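Local coordinates for high-affinity zinc uptake system protein znuA (Streptococcus suis, PDB 3MFQ), which binds zinc and probably hands such metal ions to a membrane transporter as the solute-binding component of an uptake system, at residues M201-I209 with R226-K237. Numbering follows the deposited sequence.
Sequences MIETVNLII and RMKKLQEAVKAK
Met201 reaches over the start of the partner helix: its chain curls round beyond CB, which brings CE 3.7 Å from the carbonyl O of Arg226 and 4.1 Å from CB of Leu230. With CG opposite its own backbone N (chi1 -179°), Leu230 lays CD1 against the carbonyl O of Met201 at 3.6 Å and alongside CG2 of Val205, while CD2 touches CG2 of Thr204, the two side chains crossing at about a right angle. One turn on, the two branches of Val205 divide the work, CG2 resting on CB of Ala233 at 3.7 Å and CG1 on CA of Val234. Val234 in turn spreads its methyls between two isoleucines, CG2 touching CD1 of Ile208 at 3.6 Å and CG1 touching CD1 of Ile209. At the outer end the exposed Lys237 stretches back past Val205, and its NZ donates to OD1 of Asn206 (2.7 Å), the one hydrogen bond between the two segments. The angle at the oxygen is 139°, with the donor tilted somewhat from the carbonyl plane. Ile216 of strand 215-217 touches both Ile208 and Leu230, so the strand packs against this apolar layer. The axes of 201-209 and 226-235 approach to 9.5 Å and cross at -57°. Helix 198-211, strand 215-217 and helix 225-235 follow one another in sequence, an alpha-beta-alpha succession consistent with the alpha/beta lobes of TroA/ZnuA-type metal-binding proteins.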
ATOM      1  N   MET A 201     -13.397   7.091 -16.111  1.00 49.66           N
ATOM      2  CA  MET A 201     -13.141   5.923 -16.934  1.00 51.69           C
ATOM      3  C   MET A 201     -12.682   6.376 -18.311  1.00 51.49           C
ATOM      4  O   MET A 201     -11.638   5.946 -18.802  1.00 50.06           O
ATOM      5  CB  MET A 201     -14.406   5.075 -17.052  1.00 52.91           C
ATOM      6  CG  MET A 201     -14.847   4.461 -15.739  1.00 55.33           C
ATOM      7  SD  MET A 201     -13.835   3.040 -15.295  1.00 64.72           S
ATOM      8  CE  MET A 201     -14.460   1.818 -16.443  1.00 55.73           C
ATOM      9  N   ILE A 202     -13.468   7.258 -18.921  1.00 61.48           N
ATOM     10  CA  ILE A 202     -13.167   7.795 -20.244  1.00 60.06           C
ATOM     11  C   ILE A 202     -11.861   8.567 -20.229  1.00 57.51           C
ATOM     12  O   ILE A 202     -11.010   8.387 -21.100  1.00 59.19           O
ATOM     13  CB  ILE A 202     -14.271   8.746 -20.717  1.00 61.34           C
ATOM     14  CG1 ILE A 202     -15.634   8.054 -20.656  1.00 65.30           C
ATOM     15  CG2 ILE A 202     -13.972   9.242 -22.121  1.00 63.46           C
ATOM     16  CD1 ILE A 202     -16.803   8.990 -20.875  1.00 69.92           C
ATOM     17  N   GLU A 203     -11.720   9.441 -19.241  1.00 43.77           N
ATOM     18  CA  GLU A 203     -10.486  10.181 -19.033  1.00 44.52           C
ATOM     19  C   GLU A 203      -9.306   9.235 -19.153  1.00 43.01           C
ATOM     20  O   GLU A 203      -8.326   9.525 -19.837  1.00 42.39           O
ATOM     21  CB  GLU A 203     -10.492  10.817 -17.643  1.00 47.57           C
ATOM     22  CG  GLU A 203     -10.440  12.333 -17.638  1.00 55.35           C
ATOM     23  CD  GLU A 203      -9.062  12.871 -17.971  1.00 69.71           C
ATOM     24  OE1 GLU A 203      -8.661  13.886 -17.362  1.00 75.58           O
ATOM     25  OE2 GLU A 203      -8.380  12.278 -18.836  1.00 67.58           O
ATOM     26  N   THR A 204      -9.415   8.091 -18.486  1.00 44.02           N
ATOM     27  CA  THR A 204      -8.354   7.095 -18.487  1.00 41.62           C
ATOM     28  C   THR A 204      -8.202   6.466 -19.864  1.00 40.46           C
ATOM     29  O   THR A 204      -7.088   6.277 -20.352  1.00 39.99           O
ATOM     30  CB  THR A 204      -8.620   5.996 -17.447  1.00 38.62           C
ATOM     31  OG1 THR A 204      -8.838   6.595 -16.164  1.00 40.88           O
ATOM     32  CG2 THR A 204      -7.437   5.051 -17.362  1.00 36.35           C
ATOM     33  N   VAL A 205      -9.328   6.142 -20.489  1.00 49.33           N
ATOM     34  CA  VAL A 205      -9.309   5.591 -21.835  1.00 49.96           C
ATOM     35  C   VAL A 205      -8.517   6.499 -22.761  1.00 50.35           C
ATOM     36  O   VAL A 205      -7.580   6.059 -23.422  1.00 51.22           O
ATOM     37  CB  VAL A 205     -10.726   5.427 -22.395  1.00 50.95           C
ATOM     38  CG1 VAL A 205     -10.668   4.943 -23.834  1.00 54.22           C
ATOM     39  CG2 VAL A 205     -11.522   4.466 -21.534  1.00 52.26           C
ATOM     40  N   ASN A 206      -8.894   7.772 -22.799  1.00 45.80           N
ATOM     41  CA  ASN A 206      -8.198   8.747 -23.629  1.00 46.41           C
ATOM     42  C   ASN A 206      -6.714   8.816 -23.294  1.00 44.68           C
ATOM     43  O   ASN A 206      -5.881   9.023 -24.172  1.00 44.94           O
ATOM     44  CB  ASN A 206      -8.829  10.129 -23.476  1.00 45.54           C
ATOM     45  CG  ASN A 206     -10.279  10.158 -23.916  1.00 49.00           C
ATOM     46  OD1 ASN A 206     -10.777   9.201 -24.511  1.00 48.72           O
ATOM     47  ND2 ASN A 206     -10.964  11.256 -23.628  1.00 51.46           N
ATOM     48  N   LEU A 207      -6.388   8.643 -22.018  1.00 41.48           N
ATOM     49  CA  LEU A 207      -4.996   8.648 -21.589  1.00 40.59           C
ATOM     50  C   LEU A 207      -4.250   7.438 -22.137  1.00 41.19           C
ATOM     51  O   LEU A 207      -3.097   7.544 -22.554  1.00 43.04           O
ATOM     52  CB  LEU A 207      -4.900   8.698 -20.062  1.00 41.12           C
ATOM     53  CG  LEU A 207      -4.632  10.073 -19.440  1.00 40.40           C
ATOM     54  CD1 LEU A 207      -4.566  11.160 -20.502  1.00 39.17           C
ATOM     55  CD2 LEU A 207      -5.673  10.414 -18.385  1.00 42.22           C
ATOM     56  N   ILE A 208      -4.913   6.288 -22.136  1.00 39.59           N
ATOM     57  CA  ILE A 208      -4.331   5.075 -22.693  1.00 36.56           C
ATOM     58  C   ILE A 208      -4.055   5.261 -24.177  1.00 39.35           C
ATOM     59  O   ILE A 208      -2.993   4.887 -24.676  1.00 39.04           O
ATOM     60  CB  ILE A 208      -5.266   3.873 -22.511  1.00 35.10           C
ATOM     61  CG1 ILE A 208      -5.516   3.617 -21.026  1.00 34.89           C
ATOM     62  CG2 ILE A 208      -4.681   2.639 -23.174  1.00 38.95           C
ATOM     63  CD1 ILE A 208      -6.442   2.457 -20.759  1.00 40.18           C
ATOM     64  N   ILE A 209      -5.019   5.851 -24.876  1.00 49.58           N
ATOM     65  CA  ILE A 209      -4.908   6.076 -26.311  1.00 48.32           C
ATOM     66  C   ILE A 209      -3.796   7.065 -26.626  1.00 47.92           C
ATOM     67  O   ILE A 209      -3.007   6.855 -27.545  1.00 51.46           O
ATOM     68  CB  ILE A 209      -6.223   6.619 -26.895  1.00 50.25           C
ATOM     69  CG1 ILE A 209      -7.415   5.810 -26.381  1.00 54.19           C
ATOM     70  CG2 ILE A 209      -6.174   6.609 -28.413  1.00 48.56           C
ATOM     71  CD1 ILE A 209      -7.385   4.353 -26.777  1.00 55.60           C
ATOM     72  N   ARG A 226     -13.833  -3.742 -13.141  1.00 58.92           N
ATOM     73  CA  ARG A 226     -13.627  -2.344 -13.480  1.00 55.42           C
ATOM     74  C   ARG A 226     -12.576  -2.175 -14.568  1.00 55.66           C
ATOM     75  O   ARG A 226     -12.726  -1.339 -15.457  1.00 57.69           O
ATOM     76  CB  ARG A 226     -13.202  -1.564 -12.241  1.00 53.49           C
ATOM     77  CG  ARG A 226     -12.901  -0.110 -12.511  1.00 55.86           C
ATOM     78  CD  ARG A 226     -12.175   0.506 -11.339  1.00 56.79           C
ATOM     79  NE  ARG A 226     -12.836   0.197 -10.076  1.00 54.55           N
ATOM     80  CZ  ARG A 226     -12.442   0.669  -8.899  1.00 55.89           C
ATOM     81  NH1 ARG A 226     -11.392   1.474  -8.826  1.00 52.04           N
ATOM     82  NH2 ARG A 226     -13.099   0.340  -7.796  1.00 54.61           N
ATOM     83  N   MET A 227     -11.509  -2.964 -14.489  1.00 45.92           N
ATOM     84  CA  MET A 227     -10.425  -2.862 -15.458  1.00 44.12           C
ATOM     85  C   MET A 227     -10.783  -3.562 -16.763  1.00 47.20           C
ATOM     86  O   MET A 227     -10.233  -3.243 -17.815  1.00 46.62           O
ATOM     87  CB  MET A 227      -9.122  -3.425 -14.886  1.00 39.51           C
ATOM     88  CG  MET A 227      -8.639  -2.709 -13.635  1.00 42.38           C
ATOM     89  SD  MET A 227      -8.381  -0.938 -13.873  1.00 44.09           S
ATOM     90  CE  MET A 227      -6.858  -0.930 -14.810  1.00 40.25           C
ATOM     91  N   LYS A 228     -11.708  -4.513 -16.695  1.00 50.63           N
ATOM     92  CA  LYS A 228     -12.171  -5.189 -17.899  1.00 50.17           C
ATOM     93  C   LYS A 228     -13.262  -4.388 -18.595  1.00 52.92           C
ATOM     94  O   LYS A 228     -13.454  -4.505 -19.803  1.00 56.31           O
ATOM     95  CB  LYS A 228     -12.642  -6.610 -17.592  1.00 49.57           C
ATOM     96  CG  LYS A 228     -11.494  -7.593 -17.431  1.00 55.88           C
ATOM     97  CD  LYS A 228     -11.948  -9.029 -17.615  1.00 61.59           C
ATOM     98  CE  LYS A 228     -10.756  -9.972 -17.693  1.00 64.49           C
ATOM     99  NZ  LYS A 228     -11.172 -11.394 -17.846  1.00 72.71           N
ATOM    100  N   LYS A 229     -13.971  -3.571 -17.826  1.00 65.08           N
ATOM    101  CA  LYS A 229     -14.902  -2.608 -18.400  1.00 66.28           C
ATOM    102  C   LYS A 229     -14.114  -1.428 -18.956  1.00 66.54           C
ATOM    103  O   LYS A 229     -14.582  -0.712 -19.840  1.00 68.50           O
ATOM    104  CB  LYS A 229     -15.910  -2.132 -17.351  1.00 65.15           C
ATOM    105  CG  LYS A 229     -17.218  -2.906 -17.350  1.00 72.36           C
ATOM    106  CD  LYS A 229     -18.028  -2.618 -18.606  1.00 81.78           C
ATOM    107  CE  LYS A 229     -19.317  -3.429 -18.639  1.00 77.88           C
ATOM    108  NZ  LYS A 229     -20.184  -3.034 -19.786  1.00 73.62           N
ATOM    109  N   LEU A 230     -12.907  -1.238 -18.428  1.00 48.21           N
ATOM    110  CA  LEU A 230     -12.013  -0.181 -18.882  1.00 43.71           C
ATOM    111  C   LEU A 230     -11.342  -0.599 -20.182  1.00 45.55           C
ATOM    112  O   LEU A 230     -11.129   0.220 -21.076  1.00 46.11           O
ATOM    113  CB  LEU A 230     -10.958   0.108 -17.813  1.00 41.13           C
ATOM    114  CG  LEU A 230      -9.947   1.218 -18.099  1.00 41.31           C
ATOM    115  CD1 LEU A 230     -10.653   2.546 -18.299  1.00 42.87           C
ATOM    116  CD2 LEU A 230      -8.935   1.315 -16.970  1.00 40.40           C
ATOM    117  N   GLN A 231     -11.007  -1.881 -20.271  1.00 57.89           N
ATOM    118  CA  GLN A 231     -10.422  -2.457 -21.473  1.00 55.33           C
ATOM    119  C   GLN A 231     -11.413  -2.418 -22.626  1.00 60.72           C
ATOM    120  O   GLN A 231     -11.062  -2.086 -23.759  1.00 60.57           O
ATOM    121  CB  GLN A 231     -10.018  -3.903 -21.206  1.00 53.49           C
ATOM    122  CG  GLN A 231      -9.841  -4.737 -22.457  1.00 55.00           C
ATOM    123  CD  GLN A 231      -9.563  -6.192 -22.146  1.00 56.16           C
ATOM    124  OE1 GLN A 231     -10.402  -6.890 -21.574  1.00 57.25           O
ATOM    125  NE2 GLN A 231      -8.381  -6.659 -22.522  1.00 55.07           N
ATOM    126  N   GLU A 232     -12.656  -2.771 -22.321  1.00 74.97           N
ATOM    127  CA  GLU A 232     -13.724  -2.808 -23.308  1.00 76.18           C
ATOM    128  C   GLU A 232     -13.949  -1.431 -23.927  1.00 76.89           C
ATOM    129  O   GLU A 232     -14.192  -1.311 -25.128  1.00 78.24           O
ATOM    130  CB  GLU A 232     -15.007  -3.314 -22.650  1.00 78.55           C
ATOM    131  CG  GLU A 232     -16.192  -3.454 -23.580  1.00 88.98           C
ATOM    132  CD  GLU A 232     -17.411  -4.011 -22.869  1.00102.21           C
ATOM    133  OE1 GLU A 232     -18.449  -3.317 -22.830  1.00105.47           O
ATOM    134  OE2 GLU A 232     -17.326  -5.140 -22.337  1.00103.66           O
ATOM    135  N   ALA A 233     -13.860  -0.394 -23.100  1.00 82.26           N
ATOM    136  CA  ALA A 233     -14.047   0.978 -23.561  1.00 80.32           C
ATOM    137  C   ALA A 233     -12.924   1.407 -24.500  1.00 80.50           C
ATOM    138  O   ALA A 233     -13.162   2.096 -25.492  1.00 80.11           O
ATOM    139  CB  ALA A 233     -14.139   1.924 -22.376  1.00 79.23           C
ATOM    140  N   VAL A 234     -11.700   0.999 -24.177  1.00 56.06           N
ATOM    141  CA  VAL A 234     -10.548   1.292 -25.022  1.00 55.08           C
ATOM    142  C   VAL A 234     -10.751   0.694 -26.409  1.00 56.17           C
ATOM    143  O   VAL A 234     -10.646   1.390 -27.416  1.00 55.67           O
ATOM    144  CB  VAL A 234      -9.247   0.742 -24.415  1.00 53.53           C
ATOM    145  CG1 VAL A 234      -8.099   0.885 -25.402  1.00 51.87           C
ATOM    146  CG2 VAL A 234      -8.928   1.449 -23.107  1.00 47.95           C
ATOM    147  N   LYS A 235     -11.048  -0.601 -26.447  1.00 55.92           N
ATOM    148  CA  LYS A 235     -11.312  -1.299 -27.699  1.00 54.92           C
ATOM    149  C   LYS A 235     -12.467  -0.644 -28.447  1.00 55.75           C
ATOM    150  O   LYS A 235     -12.520  -0.674 -29.676  1.00 52.44           O
ATOM    151  CB  LYS A 235     -11.630  -2.770 -27.429  1.00 53.28           C
ATOM    152  CG  LYS A 235     -11.869  -3.598 -28.677  1.00 56.90           C
ATOM    153  CD  LYS A 235     -12.068  -5.064 -28.325  1.00 66.64           C
ATOM    154  CE  LYS A 235     -12.123  -5.935 -29.570  1.00 72.43           C
ATOM    155  NZ  LYS A 235     -12.175  -7.384 -29.229  1.00 81.05           N
ATOM    156  N   ALA A 236     -13.391  -0.051 -27.696  1.00 63.32           N
ATOM    157  CA  ALA A 236     -14.517   0.659 -28.287  1.00 63.87           C
ATOM    158  C   ALA A 236     -14.017   1.860 -29.079  1.00 62.19           C
ATOM    159  O   ALA A 236     -14.722   2.392 -29.937  1.00 64.41           O
ATOM    160  CB  ALA A 236     -15.501   1.092 -27.214  1.00 67.36           C
ATOM    161  N   LYS A 237     -12.795   2.286 -28.779  1.00 50.76           N
ATOM    162  CA  LYS A 237     -12.136   3.331 -29.549  1.00 49.81           C
ATOM    163  C   LYS A 237     -11.030   2.723 -30.403  1.00 50.52           C
ATOM    164  O   LYS A 237     -10.337   3.428 -31.136  1.00 48.71           O
ATOM    165  CB  LYS A 237     -11.562   4.404 -28.628  1.00 43.89           C
ATOM    166  CG  LYS A 237     -12.620   5.168 -27.859  1.00 46.71           C
ATOM    167  CD  LYS A 237     -12.099   6.518 -27.407  1.00 48.51           C
ATOM    168  CE  LYS A 237     -13.192   7.322 -26.721  1.00 47.93           C
ATOM    169  NZ  LYS A 237     -12.734   8.689 -26.352  1.00 44.37           N
TER